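Local coordinates for protein possible metal-dependent hydrolase (Veillonella parvula, PDB 3RPC) that is probably a metal-dependent hydrolase of the metallo-beta-lactamase superfamily, holding two zinc ions in its active site, at residues K20-L25 and N121-R126; R126-S131 and G152-A157. All blocks are in the same frame, centred on the assembly; numbering follows the deposited sequence.

Contact 1. Residues K20-L25 and N121-R126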
ATOM      1  N   LYS A  20       4.306 -23.664 -15.727  1.00 30.65           N
ATOM      2  CA  LYS A  20       4.713 -24.003 -17.085  1.00 30.67           C
ATOM      3  C   LYS A  20       6.188 -24.410 -17.100  1.00 29.42           C
ATOM      4  O   LYS A  20       6.592 -25.284 -16.330  1.00 35.70           O
ATOM      5  CB  LYS A  20       4.410 -22.847 -18.039  1.00 32.37           C
ATOM      6  CG  LYS A  20       2.947 -22.828 -18.507  1.00 40.30           C
ATOM      7  CD  LYS A  20       2.425 -21.421 -18.744  1.00 42.13           C
ATOM      8  CE  LYS A  20       1.106 -21.424 -19.520  1.00 37.10           C
ATOM      9  NZ  LYS A  20       0.249 -22.618 -19.256  1.00 33.07           N
ATOM     10  N   ASN A  21       6.998 -23.794 -17.953  1.00 34.27           N
ATOM     11  CA  ASN A  21       8.423 -24.114 -18.012  0.53 42.60           C
ATOM     12  C   ASN A  21       9.289 -23.116 -17.251  1.00 36.01           C
ATOM     13  O   ASN A  21      10.505 -23.082 -17.423  1.00 39.09           O
ATOM     14  CB  ASN A  21       8.909 -24.201 -19.462  0.53 48.42           C
ATOM     15  CG  ASN A  21       8.194 -25.272 -20.257  0.53 50.08           C
ATOM     16  OD1 ASN A  21       7.755 -25.032 -21.383  0.53 51.26           O
ATOM     17  ND2 ASN A  21       8.070 -26.460 -19.678  0.53 49.56           N
ATOM     18  N   THR A  22       8.663 -22.302 -16.406  1.00 29.77           N
ATOM     19  CA  THR A  22       9.403 -21.292 -15.667  1.00 21.51           C
ATOM     20  C   THR A  22       9.436 -21.620 -14.184  1.00 20.30           C
ATOM     21  O   THR A  22       8.390 -21.836 -13.573  1.00 23.83           O
ATOM     22  CB  THR A  22       8.782 -19.896 -15.858  1.00 22.63           C
ATOM     23  OG1 THR A  22       8.949 -19.493 -17.224  1.00 26.75           O
ATOM     24  CG2 THR A  22       9.451 -18.877 -14.945  1.00 23.87           C
ATOM     25  N   THR A  23      10.636 -21.662 -13.610  1.00 17.73           N
ATOM     26  CA  THR A  23      10.759 -21.869 -12.176  1.00 19.06           C
ATOM     27  C   THR A  23      11.319 -20.620 -11.498  1.00 19.41           C
ATOM     28  O   THR A  23      12.419 -20.178 -11.811  1.00 19.26           O
ATOM     29  CB  THR A  23      11.643 -23.080 -11.860  1.00 19.49           C
ATOM     30  OG1 THR A  23      11.008 -24.272 -12.344  1.00 21.23           O
ATOM     31  CG2 THR A  23      11.868 -23.215 -10.360  1.00 21.43           C
ATOM     32  N   PHE A  24      10.549 -20.070 -10.561  1.00 16.92           N
ATOM     33  CA  PHE A  24      10.957 -18.924  -9.777  1.00 16.68           C
ATOM     34  C   PHE A  24      11.526 -19.370  -8.441  1.00 17.99           C
ATOM     35  O   PHE A  24      10.845 -20.057  -7.672  1.00 17.88           O
ATOM     36  CB  PHE A  24       9.748 -18.024  -9.482  1.00 16.13           C
ATOM     37  CG  PHE A  24       9.082 -17.460 -10.705  1.00 16.33           C
ATOM     38  CD1 PHE A  24       9.568 -16.303 -11.307  1.00 18.42           C
ATOM     39  CD2 PHE A  24       7.960 -18.071 -11.247  1.00 18.25           C
ATOM     40  CE1 PHE A  24       8.949 -15.768 -12.429  1.00 18.06           C
ATOM     41  CE2 PHE A  24       7.331 -17.540 -12.376  1.00 18.31           C
ATOM     42  CZ  PHE A  24       7.825 -16.386 -12.961  1.00 19.42           C
ATOM     43  N   LEU A  25      12.758 -18.962  -8.156  1.00 16.97           N
ATOM     44  CA  LEU A  25      13.306 -19.088  -6.811  1.00 15.83           C
ATOM     45  C   LEU A  25      12.845 -17.872  -6.014  1.00 15.30           C
ATOM     46  O   LEU A  25      13.170 -16.731  -6.355  1.00 16.92           O
ATOM     47  CB  LEU A  25      14.841 -19.167  -6.869  1.00 16.62           C
ATOM     48  CG  LEU A  25      15.563 -19.185  -5.521  1.00 15.63           C
ATOM     49  CD1 LEU A  25      15.187 -20.418  -4.724  1.00 17.15           C
ATOM     50  CD2 LEU A  25      17.088 -19.127  -5.710  1.00 16.80           C
ATOM     51  N   ASN A 121       7.918 -14.784 -19.786  1.00 19.21           N
ATOM     52  CA  ASN A 121       7.656 -16.103 -20.343  1.00 20.19           C
ATOM     53  C   ASN A 121       6.190 -16.524 -20.254  1.00 21.01           C
ATOM     54  O   ASN A 121       5.882 -17.685 -19.971  1.00 24.66           O
ATOM     55  CB  ASN A 121       8.552 -17.155 -19.679  1.00 23.50           C
ATOM     56  CG  ASN A 121      10.024 -16.905 -19.923  1.00 32.24           C
ATOM     57  OD1 ASN A 121      10.404 -16.256 -20.897  1.00 35.92           O
ATOM     58  ND2 ASN A 121      10.867 -17.432 -19.040  1.00 41.02           N
ATOM     59  N   GLY A 122       5.297 -15.577 -20.514  1.00 21.18           N
ATOM     60  CA  GLY A 122       3.870 -15.845 -20.541  1.00 21.50           C
ATOM     61  C   GLY A 122       3.213 -15.752 -19.178  1.00 26.75           C
ATOM     62  O   GLY A 122       2.003 -15.918 -19.058  1.00 26.29           O
ATOM     63  N   ILE A 123       4.012 -15.486 -18.151  1.00 21.77           N
ATOM     64  CA  ILE A 123       3.497 -15.380 -16.792  1.00 19.30           C
ATOM     65  C   ILE A 123       3.443 -13.924 -16.380  1.00 20.24           C
ATOM     66  O   ILE A 123       4.423 -13.191 -16.544  1.00 22.04           O
ATOM     67  CB  ILE A 123       4.395 -16.134 -15.802  1.00 18.23           C
ATOM     68  CG1 ILE A 123       4.484 -17.605 -16.202  1.00 23.51           C
ATOM     69  CG2 ILE A 123       3.870 -15.976 -14.362  1.00 20.42           C
ATOM     70  CD1 ILE A 123       5.735 -18.276 -15.734  1.00 26.04           C
ATOM     71  N   THR A 124       2.301 -13.500 -15.847  1.00 20.18           N
ATOM     72  CA  THR A 124       2.159 -12.131 -15.375  1.00 17.45           C
ATOM     73  C   THR A 124       2.419 -12.080 -13.874  1.00 18.81           C
ATOM     74  O   THR A 124       1.828 -12.842 -13.108  1.00 20.39           O
ATOM     75  CB  THR A 124       0.754 -11.571 -15.686  1.00 19.78           C
ATOM     76  OG1 THR A 124       0.541 -11.604 -17.106  1.00 23.32           O
ATOM     77  CG2 THR A 124       0.636 -10.140 -15.202  1.00 23.14           C
ATOM     78  N   LEU A 125       3.319 -11.195 -13.465  1.00 16.93           N
ATOM     79  CA  LEU A 125       3.636 -10.997 -12.057  1.00 15.66           C
ATOM     80  C   LEU A 125       3.090  -9.646 -11.644  1.00 16.64           C
ATOM     81  O   LEU A 125       3.463  -8.626 -12.216  1.00 19.67           O
ATOM     82  CB  LEU A 125       5.149 -11.019 -11.812  1.00 17.88           C
ATOM     83  CG  LEU A 125       5.919 -12.328 -12.016  1.00 17.46           C
ATOM     84  CD1 LEU A 125       6.205 -12.574 -13.488  1.00 17.24           C
ATOM     85  CD2 LEU A 125       7.238 -12.323 -11.244  1.00 21.32           C
ATOM     86  N   ARG A 126       2.212  -9.638 -10.645  1.00 17.07           N
ATOM     87  CA  ARG A 126       1.597  -8.392 -10.209  1.00 17.17           C
ATOM     88  C   ARG A 126       1.996  -8.108  -8.774  1.00 16.51           C
ATOM     89  O   ARG A 126       1.863  -8.968  -7.901  1.00 18.81           O
ATOM     90  CB  ARG A 126       0.073  -8.485 -10.272  1.00 18.79           C
ATOM     91  CG  ARG A 126      -0.507  -8.967 -11.572  1.00 20.46           C
ATOM     92  CD  ARG A 126      -2.037  -8.832 -11.527  1.00 25.64           C
ATOM     93  NE  ARG A 126      -2.678  -9.299 -12.752  1.00 24.74           N
ATOM     94  CZ  ARG A 126      -2.792  -8.574 -13.859  1.00 36.22           C
ATOM     95  NH1 ARG A 126      -2.310  -7.338 -13.901  1.00 30.91           N
ATOM     96  NH2 ARG A 126      -3.386  -9.087 -14.931  1.00 42.10           N
TER
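I123, F24 and T22 meet in the layer between the two beta sheets of the metallo-beta-lactamase αββα sandwich, one from strand 123-128 of one sheet and two from strand 22-26 of the other. The axes of the short strand segments 22-25 and 123-126 come no closer than 10.9 Å, with their N-to-C directions 25° from parallel, so side chains rather than backbone bonds join them. I123 carries the centre of the packing. With CG1 anti to its own carbonyl carbon (chi1 -59°) and the chain extended beyond it, CD1 reaches into the layer, where it faces T22 tip to tip and comes tightly against T22 CB at 3.5 Å. The same methyl lies 3.8 Å from CE2 of the F24 ring, approaching obliquely. F24 reaches over from the opposite direction, and the far end of its ring fits between the two aliphatic side chains: CE1 is 4.0 Å from L125 CD2, while CE2 turns to I123. Within its own strand T22 CG2 lies 3.5 Å above one face of the F24 ring, offset toward its rim. F120 of strand 117-120 touches T22, F24 and L125, and the F155 ring meets the F24 ring at a slant, so the aromatic side chain is set in a largely apolar core. Nearer the surface the packing gives way to polar contact at the turn before strand 123-128. There N121 extends its amide past T22, and ND2 donates a weak hydrogen bond of 3.4 Å to T22 OG1, with an angle of 153° at the hydrogen.

Contact 2. Residues R126-S131 and G152-A157; sequences RKTGGS and GVIFEA
R126 and E156 form a salt bridge on one face of an antiparallel pair of neighbouring strands, 123-128 and 152-156, in one sheet of the αββα sandwich. From CG to NE the arginine chain is fully extended, carrying the guanidinium along the sheet past I154 until its side edge reaches the carboxylate. NE and NH2 both donate to the same oxygen, E156 OE1, each at 2.9 Å and each along a noticeably bent N-H...O line. The two planes stand 83° apart: NE meets OE1 from well above the carboxylate plane, whereas NH2 approaches on the syn side and much nearer that plane. Beneath the charged ends, R126 CB packs on I154 CB at 4.0 Å. Farther along this face T128 crosses I154 at about a right angle, T128 CG2 resting 3.7 Å from I154 CG1. T128 has chi1 near +63°, which tucks OG1 over the backbone of G152, 2.9 Å from G152 CA, at a position where the partner carries no side chain. F182 of helix 173-182 touches R126, I154 and E156, while A178 of that helix touches T128. On the other face, the K127 chain bends at chi3 and its NZ hydrogen-bonds to the backbone O of Q95; V153 points to the same face, its CG1 near R126 O. Backbone hydrogen bonds link R126 with I154 and T128 with G152, each pair bonded in both directions. Two donors converging on OE1 should concentrate negative charge there and probably favour an ionised E156, so the strand pairing is reinforced at this end by an electrostatic tie.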
ATOM      1  N   ARG A 126       2.212  -9.638 -10.645  1.00 17.07           N
ATOM      2  CA  ARG A 126       1.597  -8.392 -10.209  1.00 17.17           C
ATOM      3  C   ARG A 126       1.996  -8.108  -8.774  1.00 16.51           C
ATOM      4  O   ARG A 126       1.863  -8.968  -7.901  1.00 18.81           O
ATOM      5  CB  ARG A 126       0.073  -8.485 -10.272  1.00 18.79           C
ATOM      6  CG  ARG A 126      -0.507  -8.967 -11.572  1.00 20.46           C
ATOM      7  CD  ARG A 126      -2.037  -8.832 -11.527  1.00 25.64           C
ATOM      8  NE  ARG A 126      -2.678  -9.299 -12.752  1.00 24.74           N
ATOM      9  CZ  ARG A 126      -2.792  -8.574 -13.859  1.00 36.22           C
ATOM     10  NH1 ARG A 126      -2.310  -7.338 -13.901  1.00 30.91           N
ATOM     11  NH2 ARG A 126      -3.386  -9.087 -14.931  1.00 42.10           N
ATOM     12  N   LYS A 127       2.476  -6.901  -8.521  1.00 15.43           N
ATOM     13  CA  LYS A 127       2.858  -6.532  -7.169  1.00 15.80           C
ATOM     14  C   LYS A 127       1.643  -6.292  -6.297  1.00 16.65           C
ATOM     15  O   LYS A 127       0.698  -5.602  -6.701  1.00 17.79           O
ATOM     16  CB  LYS A 127       3.758  -5.297  -7.166  1.00 16.11           C
ATOM     17  CG  LYS A 127       4.135  -4.848  -5.756  1.00 17.65           C
ATOM     18  CD  LYS A 127       5.291  -3.864  -5.743  1.00 19.73           C
ATOM     19  CE  LYS A 127       4.888  -2.514  -6.289  1.00 22.38           C
ATOM     20  NZ  LYS A 127       6.063  -1.609  -6.410  1.00 25.11           N
ATOM     21  N   THR A 128       1.664  -6.853  -5.098  1.00 14.27           N
ATOM     22  CA  THR A 128       0.604  -6.585  -4.128  1.00 14.86           C
ATOM     23  C   THR A 128       1.187  -5.817  -2.946  1.00 16.67           C
ATOM     24  O   THR A 128       2.399  -5.884  -2.673  1.00 14.23           O
ATOM     25  CB  THR A 128      -0.067  -7.883  -3.634  1.00 17.43           C
ATOM     26  OG1 THR A 128       0.892  -8.696  -2.944  1.00 17.78           O
ATOM     27  CG2 THR A 128      -0.640  -8.674  -4.807  1.00 18.12           C
ATOM     28  N   GLY A 129       0.327  -5.092  -2.237  1.00 14.57           N
ATOM     29  CA  GLY A 129       0.773  -4.314  -1.099  1.00 14.25           C
ATOM     30  C   GLY A 129       0.883  -5.103   0.191  1.00 14.85           C
ATOM     31  O   GLY A 129       0.457  -6.258   0.276  1.00 16.41           O
ATOM     32  N   GLY A 130       1.461  -4.471   1.203  1.00 14.16           N
ATOM     33  CA  GLY A 130       1.586  -5.098   2.503  1.00 15.58           C
ATOM     34  C   GLY A 130       2.127  -4.141   3.546  1.00 16.60           C
ATOM     35  O   GLY A 130       2.759  -3.123   3.220  1.00 15.68           O
ATOM     36  N   SER A 131       1.880  -4.471   4.808  1.00 14.92           N
ATOM     37  CA  SER A 131       2.475  -3.755   5.931  1.00 15.84           C
ATOM     38  C   SER A 131       3.154  -4.767   6.832  1.00 13.83           C
ATOM     39  O   SER A 131       2.496  -5.654   7.376  1.00 14.06           O
ATOM     40  CB  SER A 131       1.407  -3.002   6.717  1.00 17.32           C
ATOM     41  OG  SER A 131       0.748  -2.082   5.869  1.00 22.02           O
ATOM     42  N   GLY A 152       3.892  -8.488  -1.836  1.00 14.10           N
ATOM     43  CA  GLY A 152       3.488  -9.814  -2.256  1.00 13.67           C
ATOM     44  C   GLY A 152       3.469  -9.829  -3.777  1.00 14.36           C
ATOM     45  O   GLY A 152       3.699  -8.797  -4.426  1.00 14.50           O
ATOM     46  N   VAL A 153       3.231 -11.002  -4.353  1.00 14.27           N
ATOM     47  CA  VAL A 153       3.187 -11.143  -5.803  1.00 14.67           C
ATOM     48  C   VAL A 153       2.042 -12.069  -6.193  1.00 16.06           C
ATOM     49  O   VAL A 153       1.865 -13.141  -5.609  1.00 15.52           O
ATOM     50  CB  VAL A 153       4.510 -11.720  -6.358  1.00 14.71           C
ATOM     51  CG1 VAL A 153       4.465 -11.769  -7.884  1.00 16.41           C
ATOM     52  CG2 VAL A 153       5.690 -10.894  -5.872  1.00 15.58           C
ATOM     53  N   ILE A 154       1.252 -11.631  -7.168  1.00 14.19           N
ATOM     54  CA  ILE A 154       0.260 -12.474  -7.821  1.00 14.54           C
ATOM     55  C   ILE A 154       0.874 -13.011  -9.119  1.00 16.58           C
ATOM     56  O   ILE A 154       1.403 -12.240  -9.921  1.00 17.46           O
ATOM     57  CB  ILE A 154      -1.025 -11.662  -8.130  1.00 15.85           C
ATOM     58  CG1 ILE A 154      -1.869 -11.496  -6.857  1.00 20.09           C
ATOM     59  CG2 ILE A 154      -1.838 -12.323  -9.234  1.00 19.51           C
ATOM     60  CD1 ILE A 154      -2.630 -12.748  -6.453  1.00 20.91           C
ATOM     61  N   PHE A 155       0.865 -14.332  -9.291  1.00 17.11           N
ATOM     62  CA  PHE A 155       1.338 -14.949 -10.538  1.00 16.18           C
ATOM     63  C   PHE A 155       0.127 -15.469 -11.319  1.00 20.27           C
ATOM     64  O   PHE A 155      -0.659 -16.260 -10.796  1.00 18.67           O
ATOM     65  CB  PHE A 155       2.280 -16.138 -10.275  1.00 14.72           C
ATOM     66  CG  PHE A 155       3.513 -15.804  -9.474  1.00 14.75           C
ATOM     67  CD1 PHE A 155       4.748 -15.674 -10.100  1.00 18.76           C
ATOM     68  CD2 PHE A 155       3.451 -15.662  -8.099  1.00 15.65           C
ATOM     69  CE1 PHE A 155       5.891 -15.400  -9.366  1.00 16.65           C
ATOM     70  CE2 PHE A 155       4.595 -15.386  -7.355  1.00 16.09           C
ATOM     71  CZ  PHE A 155       5.816 -15.247  -7.990  1.00 16.91           C
ATOM     72  N   GLU A 156      -0.023 -15.021 -12.562  1.00 17.55           N
ATOM     73  CA  GLU A 156      -1.102 -15.478 -13.432  1.00 18.22           C
ATOM     74  C   GLU A 156      -0.528 -16.043 -14.721  1.00 20.13           C
ATOM     75  O   GLU A 156       0.472 -15.540 -15.228  1.00 22.60           O
ATOM     76  CB  GLU A 156      -2.035 -14.324 -13.780  1.00 19.94           C
ATOM     77  CG  GLU A 156      -2.779 -13.761 -12.594  1.00 21.30           C
ATOM     78  CD  GLU A 156      -3.589 -12.531 -12.953  1.00 27.87           C
ATOM     79  OE1 GLU A 156      -3.242 -11.856 -13.946  1.00 34.05           O
ATOM     80  OE2 GLU A 156      -4.576 -12.244 -12.253  1.00 31.96           O
ATOM     81  N   ALA A 157      -1.163 -17.081 -15.253  1.00 19.39           N
ATOM     82  CA  ALA A 157      -0.772 -17.630 -16.553  1.00 19.13           C
ATOM     83  C   ALA A 157      -1.928 -18.444 -17.119  1.00 22.95           C
ATOM     84  O   ALA A 157      -2.760 -18.952 -16.366  1.00 22.17           O
ATOM     85  CB  ALA A 157       0.486 -18.489 -16.425  1.00 19.37           C
TER

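From the N terminus, strand 22-26 of the first sheet comes first, and contact 1 closes a long loop of 95 residues by bringing strand 123-128 of the second sheet against it. Contact 2 then opens where contact 1 ends: R126 belongs to both, and the chain leaves strand 123-128, passes through helices 135-138 and 143-147, and returns as strand 152-156. The two closures follow in series, neither nested nor crossed. Contact 1 ties sheet to sheet, contact 2 neighbouring strands within the second sheet. They touch where F155 packs against L125, and T124 N probably hydrogen-bonds to E156 O, continuing the strand pairing into the 121-126 segment.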